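Local coordinates for LPS-assembly lipoprotein LptE (Acinetobacter baumannii, PDB 5TSE) that probably works with LptD to assemble lipopolysaccharide at the surface of the outer membrane, and is thought to bind lipopolysaccharide itself, at residues D123-A126 / Q127-R131; D25-E28 / T29-V33. One frame throughout, in Å; residues are numbered along the deposited sequence.

Overall arrangement
The chain runs from strand 15-19 into helix 25-37, which holds contact 2, and on to the short strand 41-42. These three elements form a beta-alpha-beta unit. Strands 49-64, 68-81 and 92-101 follow and complete a mixed sheet. The long helix 110-134 comes last and carries contact 1. Each contact is local and joins residues about one turn apart in its own helix, so neither closes a long loop. They lie in series and do not nest or cross. Their centres are 10 Å apart and the helices touch: Ala126 meets Gln30, and Ile129 meets Leu31. Contact 1 also faces strands 68-81 and 92-101, whereas contact 2 reaches strand 15-19.

Contact 1: D123-A126 / Q127-R131; sequences DDLA and QQITR
Gln127 reaches back to Asp123 and Gln128 to Asp124, one turn earlier in helix 110-134. Both pairs are i to i+4 contacts within one alpha-helix packed on the beta-sheet of LptE. The Gln128 pair is the sounder. Its NE2 gives a hydrogen bond to Asp124 OD1 at 2.9 Å, with an N-H...O angle of 150°. The amide comes from above the carboxylate plane, and the two flat groups are turned 54° apart. Chi1 of -66° puts CG of Gln128 beside the backbone N, and the extended chain beyond it brings the amide to Asp124. Gln128 NE2 also bonds to Thr95 O, and Asp124 OD2 forms a salt bridge with Arg98, so the pair is tied to strand 92-101. Gln127 NE2 lies 2.8 Å from Asp123 OD2, but the bond is weak because its N-H points well off the oxygen. Asp123 has a stronger partner in Tyr34 of helix 25-37, bonded through OD1.

The CB of Ala126 packs against Tyr34 as well. On the sheet side, Leu125 CG rests 4.1 Å from Ile129 CD1; these two side chains also meet Leu74, Val76 and Phe78 of strand 68-81. Ala126 O takes two bonds from Thr130, 3.0 Å from N and 2.9 Å from OG1, and the two donors arrive from opposite faces of the carbonyl plane.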
loop_
_atom_site.group_PDB
_atom_site.type_symbol
_atom_site.label_atom_id
_atom_site.label_comp_id
_atom_site.label_asym_id
_atom_site.label_seq_id
_atom_site.Cartn_x
_atom_site.Cartn_y
_atom_site.Cartn_z
ATOM N N ASP A 123 -6.446 2.942 2.343
ATOM C CA ASP A 123 -7.225 1.712 2.495
ATOM C C ASP A 123 -7.187 0.883 1.204
ATOM O O ASP A 123 -6.855 -0.293 1.229
ATOM C CB ASP A 123 -8.666 2.057 2.839
ATOM C CG ASP A 123 -9.457 0.858 3.238
ATOM O OD1 ASP A 123 -9.106 0.257 4.280
ATOM O OD2 ASP A 123 -10.439 0.529 2.540
ATOM N N ASP A 124 -7.509 1.528 0.081
ATOM C CA ASP A 124 -7.500 0.908 -1.254
ATOM C C ASP A 124 -6.149 0.247 -1.482
ATOM O O ASP A 124 -6.075 -0.942 -1.801
ATOM C CB ASP A 124 -7.794 2.010 -2.316
ATOM C CG ASP A 124 -7.743 1.507 -3.798
ATOM O OD1 ASP A 124 -7.065 0.509 -4.105
ATOM O OD2 ASP A 124 -8.365 2.160 -4.670
ATOM N N LEU A 125 -5.077 1.001 -1.266
ATOM C CA LEU A 125 -3.738 0.470 -1.470
ATOM C C LEU A 125 -3.417 -0.691 -0.519
ATOM O O LEU A 125 -2.812 -1.659 -0.940
ATOM C CB LEU A 125 -2.682 1.573 -1.372
ATOM C CG LEU A 125 -1.251 1.152 -1.723
ATOM C CD1 LEU A 125 -1.205 0.459 -3.085
ATOM C CD2 LEU A 125 -0.319 2.343 -1.710
ATOM N N ALA A 126 -3.842 -0.612 0.741
ATOM C CA ALA A 126 -3.604 -1.714 1.691
ATOM C C ALA A 126 -4.210 -3.023 1.159
ATOM O O ALA A 126 -3.593 -4.101 1.252
ATOM C CB ALA A 126 -4.179 -1.379 3.070
ATOM N N GLN A 127 -5.408 -2.912 0.577
ATOM C CA GLN A 127 -6.117 -4.062 0.011
ATOM C C GLN A 127 -5.393 -4.610 -1.228
ATOM O O GLN A 127 -5.294 -5.822 -1.374
ATOM C CB GLN A 127 -7.594 -3.710 -0.291
ATOM C CG GLN A 127 -8.366 -3.275 0.951
ATOM C CD GLN A 127 -9.860 -3.059 0.717
ATOM O OE1 GLN A 127 -10.518 -3.848 0.047
ATOM N NE2 GLN A 127 -10.406 -2.004 1.314
ATOM N N GLN A 128 -4.865 -3.742 -2.099
ATOM C CA GLN A 128 -4.120 -4.224 -3.289
ATOM C C GLN A 128 -2.842 -4.959 -2.889
ATOM O O GLN A 128 -2.484 -5.963 -3.496
ATOM C CB GLN A 128 -3.705 -3.099 -4.247
ATOM C CG GLN A 128 -4.812 -2.354 -4.955
ATOM C CD GLN A 128 -4.235 -1.272 -5.867
ATOM O OE1 GLN A 128 -3.475 -1.559 -6.808
ATOM N NE2 GLN A 128 -4.589 -0.037 -5.601
ATOM N N ILE A 129 -2.121 -4.412 -1.918
ATOM C CA ILE A 129 -0.888 -5.047 -1.441
ATOM C C ILE A 129 -1.227 -6.423 -0.904
ATOM O O ILE A 129 -0.581 -7.403 -1.240
ATOM C CB ILE A 129 -0.225 -4.241 -0.317
ATOM C CG1 ILE A 129 0.262 -2.897 -0.867
ATOM C CG2 ILE A 129 0.952 -5.011 0.264
ATOM C CD1 ILE A 129 0.641 -1.891 0.204
ATOM N N THR A 130 -2.248 -6.469 -0.065
ATOM C CA THR A 130 -2.697 -7.708 0.533
ATOM C C THR A 130 -3.195 -8.708 -0.528
ATOM O O THR A 130 -2.944 -9.914 -0.426
ATOM C CB THR A 130 -3.775 -7.403 1.581
ATOM O OG1 THR A 130 -3.180 -6.640 2.638
ATOM C CG2 THR A 130 -4.341 -8.657 2.148
ATOM N N ARG A 131 -3.870 -8.193 -1.551
ATOM C CA ARG A 131 -4.384 -9.017 -2.646
ATOM C C ARG A 131 -3.222 -9.743 -3.320
ATOM O O ARG A 131 -3.217 -10.972 -3.397
ATOM C CB ARG A 131 -5.095 -8.144 -3.703
ATOM C CG ARG A 131 -5.918 -8.892 -4.758
ATOM C CD ARG A 131 -7.285 -9.364 -4.245
ATOM N NE ARG A 131 -8.209 -8.249 -3.953
ATOM C CZ ARG A 131 -8.413 -7.673 -2.753
ATOM N NH1 ARG A 131 -7.770 -8.085 -1.651
ATOM N NH2 ARG A 131 -9.284 -6.662 -2.649
#

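Contact 2: D25-E28 / T29-V33; sequences DDLE and TQLKV
Asp25 O is gripped twice by Thr29, one turn further along helix 25-37. The backbone N of Thr29 gives the usual helical bond at 2.9 Å. Its hydroxyl OG1 adds a second bond to Asp25 O at 3.0 Å, from above the carbonyl plane. The threonine chi1 of -58° sets OG1 beside its own backbone N and anti to its carbonyl carbon, so both donors can turn back to the same oxygen. Helix 25-37 is the helix of a beta-alpha-beta unit with strands 15-19 and 41-42, and this is its first turn.

Glu28 and Lys32 make a salt bridge along the helix. Lys32 NZ lies 2.9 Å from Glu28 OE2. It approaches on the anti side of the carboxylate, 23° out of its plane. Both side chains are extended and lie side by side, pointing the same way. Their aliphatic parts therefore touch as well, with Lys32 CE 3.9 Å from Glu28 CG. The pair also packs on Leu18 of strand 15-19.

Leu27 and Leu31 form the apolar side of this turn. Leu27 CG is 4.0 Å from Leu31 CD1. Both leucines are buried and face helix 110-134, where Leu27 meets Ile122.

The chemistry is that of an amphipathic helix. Leucines join it to the neighbouring helix, while the paired charges of Glu28 and Lys32 probably offset each other beside strand 15-19.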
loop_
_atom_site.group_PDB
_atom_site.type_symbol
_atom_site.label_atom_id
_atom_site.label_comp_id
_atom_site.label_asym_id
_atom_site.label_seq_id
_atom_site.Cartn_x
_atom_site.Cartn_y
_atom_site.Cartn_z
ATOM N N ASP A 25 2.139 4.946 9.721
ATOM C CA ASP A 25 1.272 4.309 10.714
ATOM C C ASP A 25 -0.092 3.923 10.143
ATOM O O ASP A 25 -0.551 2.786 10.306
ATOM C CB ASP A 25 1.091 5.214 11.947
ATOM C CG ASP A 25 2.392 5.427 12.726
ATOM O OD1 ASP A 25 3.290 4.559 12.692
ATOM O OD2 ASP A 25 2.499 6.461 13.413
ATOM N N ASP A 26 -0.729 4.858 9.453
ATOM C CA ASP A 26 -2.039 4.591 8.853
ATOM C C ASP A 26 -1.982 3.368 7.929
ATOM O O ASP A 26 -2.853 2.514 7.988
ATOM C CB ASP A 26 -2.563 5.827 8.113
ATOM C CG ASP A 26 -2.899 6.988 9.051
ATOM O OD1 ASP A 26 -3.295 6.734 10.204
ATOM O OD2 ASP A 26 -2.795 8.170 8.630
ATOM N N LEU A 27 -0.942 3.257 7.103
ATOM C CA LEU A 27 -0.842 2.102 6.206
ATOM C C LEU A 27 -0.569 0.853 7.021
ATOM O O LEU A 27 -1.182 -0.189 6.775
ATOM C CB LEU A 27 0.267 2.268 5.170
ATOM C CG LEU A 27 0.403 1.165 4.105
ATOM C CD1 LEU A 27 -0.849 1.074 3.241
ATOM C CD2 LEU A 27 1.607 1.406 3.222
ATOM N N GLU A 28 0.333 0.964 7.993
ATOM C CA GLU A 28 0.677 -0.198 8.800
ATOM C C GLU A 28 -0.565 -0.787 9.431
ATOM O O GLU A 28 -0.759 -1.991 9.393
ATOM C CB GLU A 28 1.683 0.140 9.897
ATOM C CG GLU A 28 2.173 -1.084 10.670
ATOM C CD GLU A 28 3.077 -0.741 11.831
ATOM O OE1 GLU A 28 3.621 0.379 11.875
ATOM O OE2 GLU A 28 3.233 -1.604 12.721
ATOM N N THR A 29 -1.399 0.073 10.002
ATOM C CA THR A 29 -2.636 -0.363 10.655
ATOM C C THR A 29 -3.535 -1.131 9.682
ATOM O O THR A 29 -3.936 -2.250 9.953
ATOM C CB THR A 29 -3.413 0.847 11.210
ATOM O OG1 THR A 29 -2.587 1.559 12.142
ATOM C CG2 THR A 29 -4.724 0.399 11.897
ATOM N N GLN A 30 -3.803 -0.526 8.535
ATOM C CA GLN A 30 -4.654 -1.134 7.521
ATOM C C GLN A 30 -4.063 -2.426 6.951
ATOM O O GLN A 30 -4.809 -3.370 6.681
ATOM C CB GLN A 30 -4.979 -0.123 6.410
ATOM C CG GLN A 30 -5.667 1.133 6.936
ATOM C CD GLN A 30 -7.006 0.837 7.605
ATOM O OE1 GLN A 30 -8.028 0.671 6.937
ATOM N NE2 GLN A 30 -7.010 0.816 8.929
ATOM N N LEU A 31 -2.745 -2.494 6.781
ATOM C CA LEU A 31 -2.140 -3.733 6.272
ATOM C C LEU A 31 -2.379 -4.875 7.210
ATOM O O LEU A 31 -2.640 -5.990 6.768
ATOM C CB LEU A 31 -0.636 -3.612 6.070
ATOM C CG LEU A 31 -0.168 -2.822 4.874
ATOM C CD1 LEU A 31 1.348 -2.651 4.923
ATOM C CD2 LEU A 31 -0.623 -3.507 3.595
ATOM N N LYS A 32 -2.286 -4.595 8.506
ATOM C CA LYS A 32 -2.474 -5.618 9.526
ATOM C C LYS A 32 -3.882 -6.203 9.523
ATOM O O LYS A 32 -4.028 -7.429 9.505
ATOM C CB LYS A 32 -2.099 -5.084 10.916
ATOM C CG LYS A 32 -0.599 -4.921 11.113
ATOM C CD LYS A 32 -0.258 -4.364 12.488
ATOM C CE LYS A 32 1.249 -4.285 12.681
ATOM N NZ LYS A 32 1.622 -3.667 13.979
ATOM N N VAL A 33 -4.910 -5.349 9.519
ATOM C CA VAL A 33 -6.298 -5.854 9.523
ATOM C C VAL A 33 -6.559 -6.749 8.308
ATOM O O VAL A 33 -7.060 -7.864 8.457
ATOM C CB VAL A 33 -7.377 -4.735 9.635
ATOM C CG1 VAL A 33 -7.158 -3.907 10.897
ATOM C CG2 VAL A 33 -7.401 -3.818 8.421
#